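Local atomic coordinates of DNA ligase (Aquifex aeolicus, PDB entry 3QWU), a protein that probably joins nucleic acid strands in an ATP-dependent reaction, and binds adenosine and calcium. Residues L27-F32 / T43-K47; N94-L98 / T109-P113; F46-W52 / R87-Y91; L9-A13 / Y36-P40. All blocks are in the same frame, centred on the assembly; numbering follows the deposited sequence.

Contact 1: L27-F32 / T43-K47; sequences LEYLRF and TAIFK
Strands 27-32 and 44-45 form a beta hairpin within the four-stranded antiparallel sheet near the N-terminus, and Leu30 and Ile45 are a hydrogen-bonded pair in it: Leu30 N donates to Ile45 O at 3.0 Å, and Ile45 N returns a nearly straight bond to Leu30 O. Arg31 and Ala44 follow as a non-hydrogen-bonded pair, and Phe32 N then reaches Thr43 O at 2.8 Å. Branched, apolar Leu30 and Ile45 suit one face of this sheet, where their CB atoms lie 4.0 Å apart. The Phe32 ring lies alongside Thr43, with CD1 near its CB and CG2, while CE1 reaches Ile45 CD1 at 3.9 Å. An alanine in place of Phe32 would probably leave Ile45 CD1 and the Thr43 methyl without this aromatic neighbour. Toward the start of strand 27-32, Tyr29 has CG between its backbone N and carbonyl carbon (chi1 65°), which sets its ring beside that of Phe46; the planes are 14° apart but slid so far that they barely overlap. Tyr29 CB instead sits over the Phe46 face. The Tyr29 hydroxyl is hydrogen-bonded to Ile104 N. Leu27 also packs against Phe46, its CD2 3.5 Å from Phe46 CE1.

Contact 2: N94-L98 / T109-P113; sequences NYYAL and TDRLP
Thr109, on helix 106-115, meets Ala97 and its neighbours on strand 94-98, an edge strand, within this chain, of a four-stranded antiparallel sheet in the RNA ligase family region. This is helix-on-sheet packing: the short segment axes approach to 7.4 Å, with their N-to-C directions 122° apart. From CB, the Thr109 side chain divides into two branches with different tasks. OG1 stands anti to the carbonyl carbon (chi1 -57°) and accepts a hydrogen bond from Ala97 N at 3.2 Å; the N-H...O angle of 144° makes it distinctly bent. The same hydroxyl is hydrogen-bonded to Cys105 O, so it links the strand backbone with the residue one turn earlier. The other branch, CG2, is directed to the preceding part of the strand, lying 3.6 Å from Tyr95 O and near Tyr96 CA. Threonine thus combines a polar grip on the backbone with a methyl that packs against it. One helical turn onward, Leu112 adds an apolar side chain. Its CD1 rests against Tyr95 CB at 3.8 Å and close to the backbone leading into Tyr96. The Tyr95 ring extends elsewhere, its OH hydrogen-bonded to Asp122. The small alanine side chain allows the helix to come close to the strand here: Ala97 CB lies 3.8 Å from Thr109 OG1 and 4.2 Å from Leu112 CD2.

Contact 3: F46-W52 / R87-Y91; sequences FKDFIIW and RIFKY
Tyr91 and Phe89, on strand 84-91, join Phe46 and Phe49 in an aromatic cluster between the antiparallel ligase-domain sheet and the N-terminal sheet that includes strand 50-51. Tyr91 CG stands anti to the backbone N (chi1 -158°), which carries its ring toward Phe46, Phe49 and Asp48. The Phe49 edge is directed toward the face of Tyr91, with planes at 57° and Phe49 CZ 3.7 Å from Tyr91 CG. Tyr91 in turn presents its own edge to the face of Phe46 in an offset edge-to-face pair, with planes at 86°. Phe89 meets Phe46 and Phe49 obliquely; Phe46 CZ and Phe89 CZ are 3.6 Å apart. Ile51 closes over one Phe89 face through CD1, a CH-pi contact 3.9 Å from the ring centroid, for which a slender, flexible aliphatic branch is well suited. Tyrosine fits the outer end of the cluster because its hydroxyl can leave the apolar surroundings: Tyr91 OH donates to Asp48 OD2 at 2.9 Å, meeting the oxygen on its anti side but out of the carboxylate plane. Lys47 NZ forms a salt bridge with Asp48 OD1, and a water links Tyr91 OH to Lys47 N. A leucine in place of Tyr91 would probably deprive Asp48 of its hydroxyl partner and Phe49 of the aromatic face that receives its edge. At the other end, Arg87 extends past Ile51 in the opposite direction. Arg87 NH2 is hydrogen-bonded to Ser99 O and NH1 to Gly42 O; NH1 also donates to Trp52 O (3.0 Å), approaching from above the carbonyl plane.

Contact 4: L9-A13 / Y36-P40; sequences LVKEA and YKDIP
Tyr36 and Leu9 contribute most to this partly buried contact, their side chains sliding past each other in opposite directions. Leu9 CD2 lies 3.7 Å from Tyr36 CD1 and also approaches CE1, so a single methyl borders one side of the ring. Tyrosine is well matched to the site: its long flat ring reaches between Leu9 and Ala13, one turn apart on the helix, and its hydroxyl can finish beside the exposed residue Glu12. With CG anti to the backbone N (chi1 -172°), Tyr36 extends from its loop toward the helix. Ala13 receives the ring with its CB 3.4 Å from Tyr36 CD1 and nearly as close to CE1; the small methyl permits this tight approach. Leu9 O lies in the ring plane at its edge, 3.7 Å from Tyr36 CE1, while also accepting the helical backbone bond from Ala13 N. The contact packs helix 7-15 against a type I' beta turn running from Tyr36 to Ile39, within the loop that joins strands 27-32 and 44-45. Backbone bonds run both ways between Tyr36 and Ile39 and close the turn, with Ile39 N to Tyr36 O at 2.9 Å. That closure brings the Ile39 side chain round to the same leucine branch: Leu9 CD2 meets Ile39 CG1 at 4.3 Å, and Lys37 CB is also nearby. Ile39 additionally packs on Phe32 and Trp52. At the far end of the ring the Glu12 chain, bent at chi2 (83°), holds its carboxylate plane 60° from the ring, and Glu12 CG makes a close, non-hydrogen-bonding approach of 3.1 Å to Tyr36 OH.

How the contacts relate
Contacts 1 and 3 share Phe46 and Lys47, and their centres are about 8 Å apart; Ala44 O to Ile51 N, 2.9 Å, is a probable hydrogen bond that continues the N-terminal sheet. Contact 2 adjoins contact 3 through neighbouring strands 84-91 and 94-98, with a probable hydrogen bond of 2.7 Å from Leu98 N to Arg87 O. Segment 36-40 of contact 4 lies in the loop joining the two strands of contact 1, where Ile39 CG2 touches Phe32 CE1 at 3.6 Å; the nearest atoms of contacts 4 and 2 are about 10 Å apart. Contact 3 approaches the adenosine most closely: the Arg87 side chain is about 9 Å from the ligand, against about 13 Å for those of Thr43 and Ala97. Contact 4 lies away from the ligand and metal sites.

Contact 1: L27-F32 / T43-K47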
loop_
_atom_site.group_PDB
_atom_site.type_symbol
_atom_site.label_atom_id
_atom_site.label_comp_id
_atom_site.label_asym_id
_atom_site.label_seq_id
_atom_site.Cartn_x
_atom_site.Cartn_y
_atom_site.Cartn_z
ATOM N N LEU A 27 19.460 26.979 22.075
ATOM C CA LEU A 27 19.836 25.742 22.726
ATOM C C LEU A 27 20.475 24.881 21.680
ATOM O O LEU A 27 19.982 24.799 20.549
ATOM C CB LEU A 27 18.619 24.988 23.292
ATOM C CG LEU A 27 17.781 25.560 24.441
ATOM C CD1 LEU A 27 17.007 26.808 24.013
ATOM C CD2 LEU A 27 16.801 24.484 24.947
ATOM N N GLU A 28 21.548 24.212 22.081
ATOM C CA GLU A 28 22.261 23.264 21.233
ATOM C C GLU A 28 22.030 21.905 21.861
ATOM O O GLU A 28 22.223 21.767 23.069
ATOM C CB GLU A 28 23.741 23.607 21.214
ATOM C CG GLU A 28 24.392 23.276 19.888
ATOM C CD GLU A 28 25.828 23.836 19.781
ATOM O OE1 GLU A 28 26.209 24.748 20.559
ATOM O OE2 GLU A 28 26.566 23.346 18.906
ATOM N N TYR A 29 21.582 20.928 21.070
ATOM C CA TYR A 29 21.189 19.633 21.635
ATOM C C TYR A 29 21.406 18.499 20.651
ATOM O O TYR A 29 21.657 18.737 19.473
ATOM C CB TYR A 29 19.728 19.652 22.174
ATOM C CG TYR A 29 18.606 19.853 21.155
ATOM C CD1 TYR A 29 17.680 18.843 20.875
ATOM C CD2 TYR A 29 18.443 21.062 20.503
ATOM C CE1 TYR A 29 16.620 19.051 19.955
ATOM C CE2 TYR A 29 17.401 21.279 19.576
ATOM C CZ TYR A 29 16.495 20.277 19.304
ATOM O OH TYR A 29 15.507 20.532 18.366
ATOM N N LEU A 30 21.359 17.269 21.155
ATOM C CA LEU A 30 21.420 16.071 20.314
ATOM C C LEU A 30 20.029 15.466 20.255
ATOM O O LEU A 30 19.332 15.426 21.274
ATOM C CB LEU A 30 22.422 15.080 20.881
ATOM C CG LEU A 30 23.888 15.573 20.867
ATOM C CD1 LEU A 30 24.217 16.587 22.029
ATOM C CD2 LEU A 30 24.823 14.405 20.909
ATOM N N ARG A 31 19.618 15.027 19.064
ATOM C CA ARG A 31 18.253 14.551 18.822
ATOM C C ARG A 31 18.240 13.180 18.185
ATOM O O ARG A 31 18.858 12.970 17.145
ATOM C CB ARG A 31 17.540 15.511 17.880
ATOM C CG ARG A 31 16.106 15.126 17.559
ATOM C CD ARG A 31 15.464 16.142 16.654
ATOM N NE ARG A 31 15.923 16.036 15.267
ATOM C CZ ARG A 31 15.428 15.205 14.340
ATOM N NH1 ARG A 31 14.464 14.353 14.616
ATOM N NH2 ARG A 31 15.911 15.231 13.118
ATOM N N PHE A 32 17.522 12.250 18.801
ATOM C CA PHE A 32 17.366 10.900 18.240
ATOM C C PHE A 32 16.356 10.903 17.103
ATOM O O PHE A 32 15.147 11.041 17.323
ATOM C CB PHE A 32 16.973 9.886 19.326
ATOM C CG PHE A 32 18.158 9.296 20.025
ATOM C CD1 PHE A 32 18.696 9.903 21.138
ATOM C CD2 PHE A 32 18.772 8.161 19.525
ATOM C CE1 PHE A 32 19.819 9.347 21.771
ATOM C CE2 PHE A 32 19.915 7.603 20.129
ATOM C CZ PHE A 32 20.435 8.183 21.251
ATOM N N THR A 43 14.117 11.307 21.566
ATOM C CA THR A 43 14.964 11.535 22.719
ATOM C C THR A 43 15.893 12.683 22.394
ATOM O O THR A 43 16.452 12.740 21.297
ATOM C CB THR A 43 15.719 10.242 23.085
ATOM O OG1 THR A 43 14.742 9.265 23.478
ATOM C CG2 THR A 43 16.757 10.457 24.196
ATOM N N ALA A 44 15.986 13.618 23.334
ATOM C CA ALA A 44 16.691 14.883 23.162
ATOM C C ALA A 44 17.646 14.966 24.303
ATOM O O ALA A 44 17.212 14.902 25.444
ATOM C CB ALA A 44 15.741 16.028 23.255
ATOM N N ILE A 45 18.933 15.097 23.995
ATOM C CA ILE A 45 19.981 15.196 25.008
ATOM C C ILE A 45 20.419 16.652 25.096
ATOM O O ILE A 45 21.009 17.176 24.148
ATOM C CB ILE A 45 21.235 14.328 24.670
ATOM C CG1 ILE A 45 20.822 12.864 24.455
ATOM C CG2 ILE A 45 22.309 14.454 25.790
ATOM C CD1 ILE A 45 21.871 11.986 23.786
ATOM N N PHE A 46 20.142 17.284 26.239
ATOM C CA PHE A 46 20.601 18.618 26.516
ATOM C C PHE A 46 21.754 18.539 27.479
ATOM O O PHE A 46 21.950 17.527 28.130
ATOM C CB PHE A 46 19.466 19.431 27.117
ATOM C CG PHE A 46 18.320 19.666 26.164
ATOM C CD1 PHE A 46 18.318 20.777 25.319
ATOM C CD2 PHE A 46 17.252 18.780 26.110
ATOM C CE1 PHE A 46 17.256 21.028 24.445
ATOM C CE2 PHE A 46 16.174 19.018 25.241
ATOM C CZ PHE A 46 16.189 20.152 24.394
ATOM N N LYS A 47 22.520 19.608 27.604
ATOM C CA LYS A 47 23.718 19.554 28.456
ATOM C C LYS A 47 23.359 19.213 29.909
ATOM O O LYS A 47 24.078 18.469 30.567
ATOM C CB LYS A 47 24.492 20.869 28.367
ATOM C CG LYS A 47 25.770 20.947 29.262
ATOM C CD LYS A 47 25.580 21.851 30.529
ATOM C CE LYS A 47 26.622 21.581 31.649
ATOM N NZ LYS A 47 26.034 21.902 32.993
HETATM O O HOH W 1 21.785 22.071 25.982
#

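Contact 2: N94-L98 / T109-P113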
loop_
_atom_site.group_PDB
_atom_site.type_symbol
_atom_site.label_atom_id
_atom_site.label_comp_id
_atom_site.label_asym_id
_atom_site.label_seq_id
_atom_site.Cartn_x
_atom_site.Cartn_y
_atom_site.Cartn_z
ATOM N N ASN A 94 12.918 29.540 31.035
ATOM C CA ASN A 94 12.168 29.397 29.790
ATOM C C ASN A 94 11.498 28.081 29.760
ATOM O O ASN A 94 11.845 27.181 30.488
ATOM C CB ASN A 94 13.086 29.483 28.569
ATOM C CG ASN A 94 13.810 30.794 28.505
ATOM O OD1 ASN A 94 13.182 31.864 28.517
ATOM N ND2 ASN A 94 15.137 30.732 28.472
ATOM N N TYR A 95 10.525 27.992 28.877
ATOM C CA TYR A 95 9.734 26.807 28.693
ATOM C C TYR A 95 9.779 26.458 27.215
ATOM O O TYR A 95 9.740 27.348 26.361
ATOM C CB TYR A 95 8.308 27.099 29.113
ATOM C CG TYR A 95 8.191 27.787 30.452
ATOM C CD1 TYR A 95 8.285 27.068 31.640
ATOM C CD2 TYR A 95 7.956 29.165 30.522
ATOM C CE1 TYR A 95 8.153 27.706 32.885
ATOM C CE2 TYR A 95 7.821 29.821 31.749
ATOM C CZ TYR A 95 7.926 29.094 32.937
ATOM O OH TYR A 95 7.792 29.765 34.163
ATOM N N TYR A 96 9.814 25.158 26.917
ATOM C CA TYR A 96 9.955 24.701 25.541
ATOM C C TYR A 96 9.090 23.489 25.307
ATOM O O TYR A 96 8.720 22.746 26.253
ATOM C CB TYR A 96 11.399 24.362 25.203
ATOM C CG TYR A 96 12.382 25.475 25.491
ATOM C CD1 TYR A 96 12.718 26.435 24.509
ATOM C CD2 TYR A 96 12.986 25.579 26.737
ATOM C CE1 TYR A 96 13.626 27.451 24.776
ATOM C CE2 TYR A 96 13.896 26.598 27.007
ATOM C CZ TYR A 96 14.209 27.526 26.029
ATOM O OH TYR A 96 15.112 28.508 26.340
ATOM N N ALA A 97 8.789 23.284 24.033
ATOM C CA ALA A 97 7.881 22.192 23.621
ATOM C C ALA A 97 8.568 21.408 22.531
ATOM O O ALA A 97 9.056 22.006 21.566
ATOM C CB ALA A 97 6.510 22.772 23.135
ATOM N N LEU A 98 8.646 20.099 22.714
ATOM C CA LEU A 98 9.267 19.207 21.735
ATOM C C LEU A 98 8.204 18.446 20.946
ATOM O O LEU A 98 7.269 17.916 21.554
ATOM C CB LEU A 98 10.156 18.161 22.406
ATOM C CG LEU A 98 11.394 18.596 23.174
ATOM C CD1 LEU A 98 12.137 17.356 23.643
ATOM C CD2 LEU A 98 12.348 19.504 22.356
ATOM N N THR A 109 5.943 25.979 21.130
ATOM C CA THR A 109 6.710 26.800 22.095
ATOM C C THR A 109 6.238 28.267 22.164
ATOM O O THR A 109 6.152 28.825 23.243
ATOM C CB THR A 109 8.222 26.823 21.787
ATOM O OG1 THR A 109 8.700 25.500 21.770
ATOM C CG2 THR A 109 8.993 27.653 22.848
ATOM N N ASP A 110 5.971 28.885 21.015
ATOM C CA ASP A 110 5.420 30.253 20.968
ATOM C C ASP A 110 4.076 30.347 21.710
ATOM O O ASP A 110 3.780 31.300 22.421
ATOM C CB ASP A 110 5.217 30.636 19.492
ATOM C CG ASP A 110 4.546 31.988 19.311
ATOM O OD1 ASP A 110 3.351 32.094 19.636
ATOM O OD2 ASP A 110 5.204 32.935 18.838
ATOM N N ARG A 111 3.250 29.359 21.539
ATOM C CA ARG A 111 1.907 29.450 22.077
ATOM C C ARG A 111 1.684 28.849 23.480
ATOM O O ARG A 111 0.573 28.917 23.976
ATOM C CB ARG A 111 0.939 28.832 21.088
ATOM C CG ARG A 111 0.915 29.503 19.733
ATOM C CD ARG A 111 0.408 30.917 19.804
ATOM N NE ARG A 111 -0.898 30.964 20.457
ATOM C CZ ARG A 111 -2.044 30.659 19.869
ATOM N NH1 ARG A 111 -3.152 30.698 20.561
ATOM N NH2 ARG A 111 -2.079 30.309 18.596
ATOM N N LEU A 112 2.731 28.312 24.132
ATOM C CA LEU A 112 2.622 27.761 25.495
ATOM C C LEU A 112 1.812 28.626 26.470
ATOM O O LEU A 112 0.931 28.125 27.169
ATOM C CB LEU A 112 4.017 27.492 26.064
ATOM C CG LEU A 112 4.741 26.263 25.488
ATOM C CD1 LEU A 112 6.103 25.978 26.227
ATOM C CD2 LEU A 112 3.838 25.027 25.525
ATOM N N PRO A 113 2.074 29.937 26.504
ATOM C CA PRO A 113 1.319 30.782 27.454
ATOM C C PRO A 113 -0.182 30.901 27.205
ATOM O O PRO A 113 -0.968 31.065 28.127
ATOM C CB PRO A 113 2.014 32.152 27.338
ATOM C CG PRO A 113 3.447 31.811 26.765
ATOM C CD PRO A 113 3.155 30.676 25.825
#

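Contact 3: F46-W52 / R87-Y91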
loop_
_atom_site.group_PDB
_atom_site.type_symbol
_atom_site.label_atom_id
_atom_site.label_comp_id
_atom_site.label_asym_id
_atom_site.label_seq_id
_atom_site.Cartn_x
_atom_site.Cartn_y
_atom_site.Cartn_z
ATOM N N PHE A 46 20.142 17.284 26.239
ATOM C CA PHE A 46 20.601 18.618 26.516
ATOM C C PHE A 46 21.754 18.539 27.479
ATOM O O PHE A 46 21.950 17.527 28.130
ATOM C CB PHE A 46 19.466 19.431 27.117
ATOM C CG PHE A 46 18.320 19.666 26.164
ATOM C CD1 PHE A 46 18.318 20.777 25.319
ATOM C CD2 PHE A 46 17.252 18.780 26.110
ATOM C CE1 PHE A 46 17.256 21.028 24.445
ATOM C CE2 PHE A 46 16.174 19.018 25.241
ATOM C CZ PHE A 46 16.189 20.152 24.394
ATOM N N LYS A 47 22.520 19.608 27.604
ATOM C CA LYS A 47 23.718 19.554 28.456
ATOM C C LYS A 47 23.359 19.213 29.909
ATOM O O LYS A 47 24.078 18.469 30.567
ATOM C CB LYS A 47 24.492 20.869 28.367
ATOM C CG LYS A 47 25.770 20.947 29.262
ATOM C CD LYS A 47 25.580 21.851 30.529
ATOM C CE LYS A 47 26.622 21.581 31.649
ATOM N NZ LYS A 47 26.034 21.902 32.993
ATOM N N ASP A 48 22.243 19.746 30.399
ATOM C CA ASP A 48 21.870 19.634 31.828
ATOM C C ASP A 48 20.912 18.479 32.109
ATOM O O ASP A 48 20.709 18.126 33.285
ATOM C CB ASP A 48 21.186 20.933 32.333
ATOM C CG ASP A 48 22.115 22.124 32.369
ATOM O OD1 ASP A 48 23.095 22.107 33.129
ATOM O OD2 ASP A 48 21.845 23.095 31.643
ATOM N N PHE A 49 20.283 17.941 31.057
ATOM C CA PHE A 49 19.361 16.822 31.208
ATOM C C PHE A 49 18.946 16.160 29.899
ATOM O O PHE A 49 19.104 16.741 28.830
ATOM C CB PHE A 49 18.086 17.254 31.939
ATOM C CG PHE A 49 17.473 18.493 31.401
ATOM C CD1 PHE A 49 17.760 19.738 31.989
ATOM C CD2 PHE A 49 16.600 18.431 30.305
ATOM C CE1 PHE A 49 17.189 20.897 31.494
ATOM C CE2 PHE A 49 16.017 19.584 29.791
ATOM C CZ PHE A 49 16.291 20.823 30.375
ATOM N N ILE A 50 18.424 14.936 30.024
ATOM C CA ILE A 50 17.814 14.236 28.920
ATOM C C ILE A 50 16.251 14.262 29.013
ATOM O O ILE A 50 15.654 14.123 30.098
ATOM C CB ILE A 50 18.327 12.801 28.790
ATOM C CG1 ILE A 50 19.842 12.829 28.542
ATOM C CG2 ILE A 50 17.556 12.078 27.644
ATOM C CD1 ILE A 50 20.547 11.503 28.802
ATOM N N ILE A 51 15.625 14.518 27.870
ATOM C CA ILE A 51 14.184 14.450 27.767
ATOM C C ILE A 51 13.984 13.222 26.942
ATOM O O ILE A 51 14.310 13.207 25.750
ATOM C CB ILE A 51 13.546 15.682 27.093
ATOM C CG1 ILE A 51 14.058 16.989 27.721
ATOM C CG2 ILE A 51 12.025 15.578 27.208
ATOM C CD1 ILE A 51 13.449 17.306 29.097
ATOM N N TRP A 52 13.504 12.163 27.586
ATOM C CA TRP A 52 13.321 10.907 26.881
ATOM C C TRP A 52 12.158 11.071 25.920
ATOM O O TRP A 52 11.241 11.854 26.177
ATOM C CB TRP A 52 13.131 9.723 27.840
ATOM C CG TRP A 52 14.441 9.280 28.432
ATOM C CD1 TRP A 52 15.079 9.813 29.533
ATOM C CD2 TRP A 52 15.288 8.237 27.956
ATOM N NE1 TRP A 52 16.262 9.154 29.762
ATOM C CE2 TRP A 52 16.413 8.185 28.806
ATOM C CE3 TRP A 52 15.208 7.334 26.901
ATOM C CZ2 TRP A 52 17.438 7.258 28.621
ATOM C CZ3 TRP A 52 16.225 6.420 26.720
ATOM C CH2 TRP A 52 17.318 6.385 27.565
ATOM N N ARG A 87 5.962 17.381 24.224
ATOM C CA ARG A 87 6.676 17.163 25.476
ATOM C C ARG A 87 7.192 18.535 25.927
ATOM O O ARG A 87 7.882 19.216 25.172
ATOM C CB ARG A 87 7.810 16.185 25.241
ATOM C CG ARG A 87 7.402 14.688 25.386
ATOM C CD ARG A 87 8.579 13.804 24.947
ATOM N NE ARG A 87 8.901 14.146 23.561
ATOM C CZ ARG A 87 10.094 14.015 23.005
ATOM N NH1 ARG A 87 11.106 13.499 23.690
ATOM N NH2 ARG A 87 10.277 14.369 21.741
ATOM N N ILE A 88 6.774 18.982 27.098
ATOM C CA ILE A 88 6.990 20.351 27.505
ATOM C C ILE A 88 7.813 20.361 28.789
ATOM O O ILE A 88 7.506 19.626 29.728
ATOM C CB ILE A 88 5.640 21.124 27.739
ATOM C CG1 ILE A 88 4.756 21.109 26.447
ATOM C CG2 ILE A 88 5.913 22.571 28.172
ATOM C CD1 ILE A 88 3.253 21.486 26.667
ATOM N N PHE A 89 8.827 21.221 28.825
ATOM C CA PHE A 89 9.725 21.297 29.987
ATOM C C PHE A 89 10.319 22.672 30.237
ATOM O O PHE A 89 10.332 23.533 29.358
ATOM C CB PHE A 89 10.880 20.311 29.841
ATOM C CG PHE A 89 11.764 20.586 28.678
ATOM C CD1 PHE A 89 11.465 20.083 27.442
ATOM C CD2 PHE A 89 12.903 21.349 28.827
ATOM C CE1 PHE A 89 12.280 20.346 26.382
ATOM C CE2 PHE A 89 13.725 21.596 27.778
ATOM C CZ PHE A 89 13.416 21.102 26.553
ATOM N N LYS A 90 10.899 22.821 31.435
ATOM C CA LYS A 90 11.557 24.053 31.850
ATOM C C LYS A 90 13.081 23.956 31.724
ATOM O O LYS A 90 13.678 22.976 32.155
ATOM C CB LYS A 90 11.144 24.376 33.289
ATOM C CG LYS A 90 11.273 25.844 33.618
ATOM C CD LYS A 90 10.994 26.165 35.074
ATOM C CE LYS A 90 11.295 27.660 35.299
ATOM N NZ LYS A 90 11.020 28.124 36.646
ATOM N N TYR A 91 13.708 24.969 31.126
ATOM C CA TYR A 91 15.164 25.070 31.059
ATOM C C TYR A 91 15.511 26.513 31.425
ATOM O O TYR A 91 15.102 27.442 30.741
ATOM C CB TYR A 91 15.662 24.732 29.643
ATOM C CG TYR A 91 17.135 24.276 29.487
ATOM C CD1 TYR A 91 18.089 24.485 30.466
ATOM C CD2 TYR A 91 17.543 23.626 28.328
ATOM C CE1 TYR A 91 19.421 24.019 30.298
ATOM C CE2 TYR A 91 18.864 23.183 28.143
ATOM C CZ TYR A 91 19.793 23.375 29.123
ATOM O OH TYR A 91 21.063 22.922 28.878
HETATM O O HOH W 1 21.785 22.071 25.982
#

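Contact 4: L9-A13 / Y36-P40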
loop_
_atom_site.group_PDB
_atom_site.type_symbol
_atom_site.label_atom_id
_atom_site.label_comp_id
_atom_site.label_asym_id
_atom_site.label_seq_id
_atom_site.Cartn_x
_atom_site.Cartn_y
_atom_site.Cartn_z
ATOM N N LEU A 9 27.436 4.858 22.848
ATOM C CA LEU A 9 26.173 4.586 22.195
ATOM C C LEU A 9 25.855 5.813 21.326
ATOM O O LEU A 9 25.522 5.671 20.146
ATOM C CB LEU A 9 25.071 4.264 23.222
ATOM C CG LEU A 9 23.993 3.266 22.754
ATOM C CD1 LEU A 9 23.429 2.408 23.905
ATOM C CD2 LEU A 9 22.883 3.999 22.036
ATOM N N VAL A 10 26.039 7.009 21.891
ATOM C CA VAL A 10 25.811 8.265 21.158
ATOM C C VAL A 10 26.817 8.464 20.017
ATOM O O VAL A 10 26.448 8.888 18.920
ATOM C CB VAL A 10 25.824 9.497 22.116
ATOM C CG1 VAL A 10 25.726 10.810 21.337
ATOM C CG2 VAL A 10 24.680 9.409 23.137
ATOM N N LYS A 11 28.080 8.129 20.269
ATOM C CA LYS A 11 29.121 8.185 19.240
ATOM C C LYS A 11 28.785 7.316 18.012
ATOM O O LYS A 11 28.986 7.752 16.872
ATOM C CB LYS A 11 30.466 7.777 19.841
ATOM C CG LYS A 11 31.684 7.963 18.916
ATOM C CD LYS A 11 32.975 7.560 19.620
ATOM C CE LYS A 11 34.161 8.419 19.196
ATOM N NZ LYS A 11 35.293 8.262 20.147
ATOM N N GLU A 12 28.272 6.105 18.237
ATOM C CA GLU A 12 27.959 5.189 17.129
ATOM C C GLU A 12 26.747 5.682 16.360
ATOM O O GLU A 12 26.704 5.550 15.135
ATOM C CB GLU A 12 27.734 3.741 17.611
ATOM C CG GLU A 12 27.657 2.665 16.476
ATOM C CD GLU A 12 29.032 2.163 15.967
ATOM O OE1 GLU A 12 29.785 1.515 16.732
ATOM O OE2 GLU A 12 29.354 2.380 14.778
ATOM N N ALA A 13 25.773 6.258 17.064
ATOM C CA ALA A 13 24.563 6.762 16.404
ATOM C C ALA A 13 24.803 8.083 15.663
ATOM O O ALA A 13 24.067 8.397 14.732
ATOM C CB ALA A 13 23.423 6.903 17.398
ATOM N N TYR A 36 17.052 3.677 18.273
ATOM C CA TYR A 36 18.380 3.086 18.230
ATOM C C TYR A 36 18.658 2.366 19.555
ATOM O O TYR A 36 18.687 2.998 20.627
ATOM C CB TYR A 36 19.442 4.162 17.941
ATOM C CG TYR A 36 20.847 3.608 17.691
ATOM C CD1 TYR A 36 21.934 4.052 18.440
ATOM C CD2 TYR A 36 21.081 2.631 16.701
ATOM C CE1 TYR A 36 23.218 3.546 18.218
ATOM C CE2 TYR A 36 22.363 2.121 16.474
ATOM C CZ TYR A 36 23.427 2.577 17.237
ATOM O OH TYR A 36 24.707 2.089 17.030
ATOM N N LYS A 37 18.840 1.046 19.468
ATOM C CA LYS A 37 19.219 0.227 20.617
ATOM C C LYS A 37 18.363 0.579 21.849
ATOM O O LYS A 37 18.896 0.931 22.926
ATOM C CB LYS A 37 20.729 0.372 20.910
ATOM C CG LYS A 37 21.610 -0.792 20.396
ATOM C CD LYS A 37 22.796 -1.099 21.356
ATOM C CE LYS A 37 22.979 -2.615 21.602
ATOM N NZ LYS A 37 21.745 -3.270 22.175
ATOM N N ASP A 38 17.038 0.514 21.646
ATOM C CA ASP A 38 16.008 0.744 22.700
ATOM C C ASP A 38 15.808 2.205 23.146
ATOM O O ASP A 38 14.880 2.468 23.916
ATOM C CB ASP A 38 16.255 -0.129 23.955
ATOM C CG ASP A 38 16.626 -1.567 23.610
ATOM O OD1 ASP A 38 17.512 -2.127 24.289
ATOM O OD2 ASP A 38 16.055 -2.131 22.656
ATOM N N ILE A 39 16.663 3.136 22.692
ATOM C CA ILE A 39 16.442 4.577 22.917
ATOM C C ILE A 39 15.358 5.040 21.978
ATOM O O ILE A 39 15.555 5.099 20.770
ATOM C CB ILE A 39 17.696 5.448 22.617
ATOM C CG1 ILE A 39 18.911 4.991 23.438
ATOM C CG2 ILE A 39 17.401 6.949 22.839
ATOM C CD1 ILE A 39 18.630 4.782 24.881
ATOM N N PRO A 40 14.191 5.368 22.510
ATOM C CA PRO A 40 13.144 5.780 21.573
ATOM C C PRO A 40 13.490 7.086 20.827
ATOM O O PRO A 40 14.144 7.981 21.389
ATOM C CB PRO A 40 11.917 5.930 22.465
ATOM C CG PRO A 40 12.430 6.197 23.795
ATOM C CD PRO A 40 13.765 5.520 23.914
#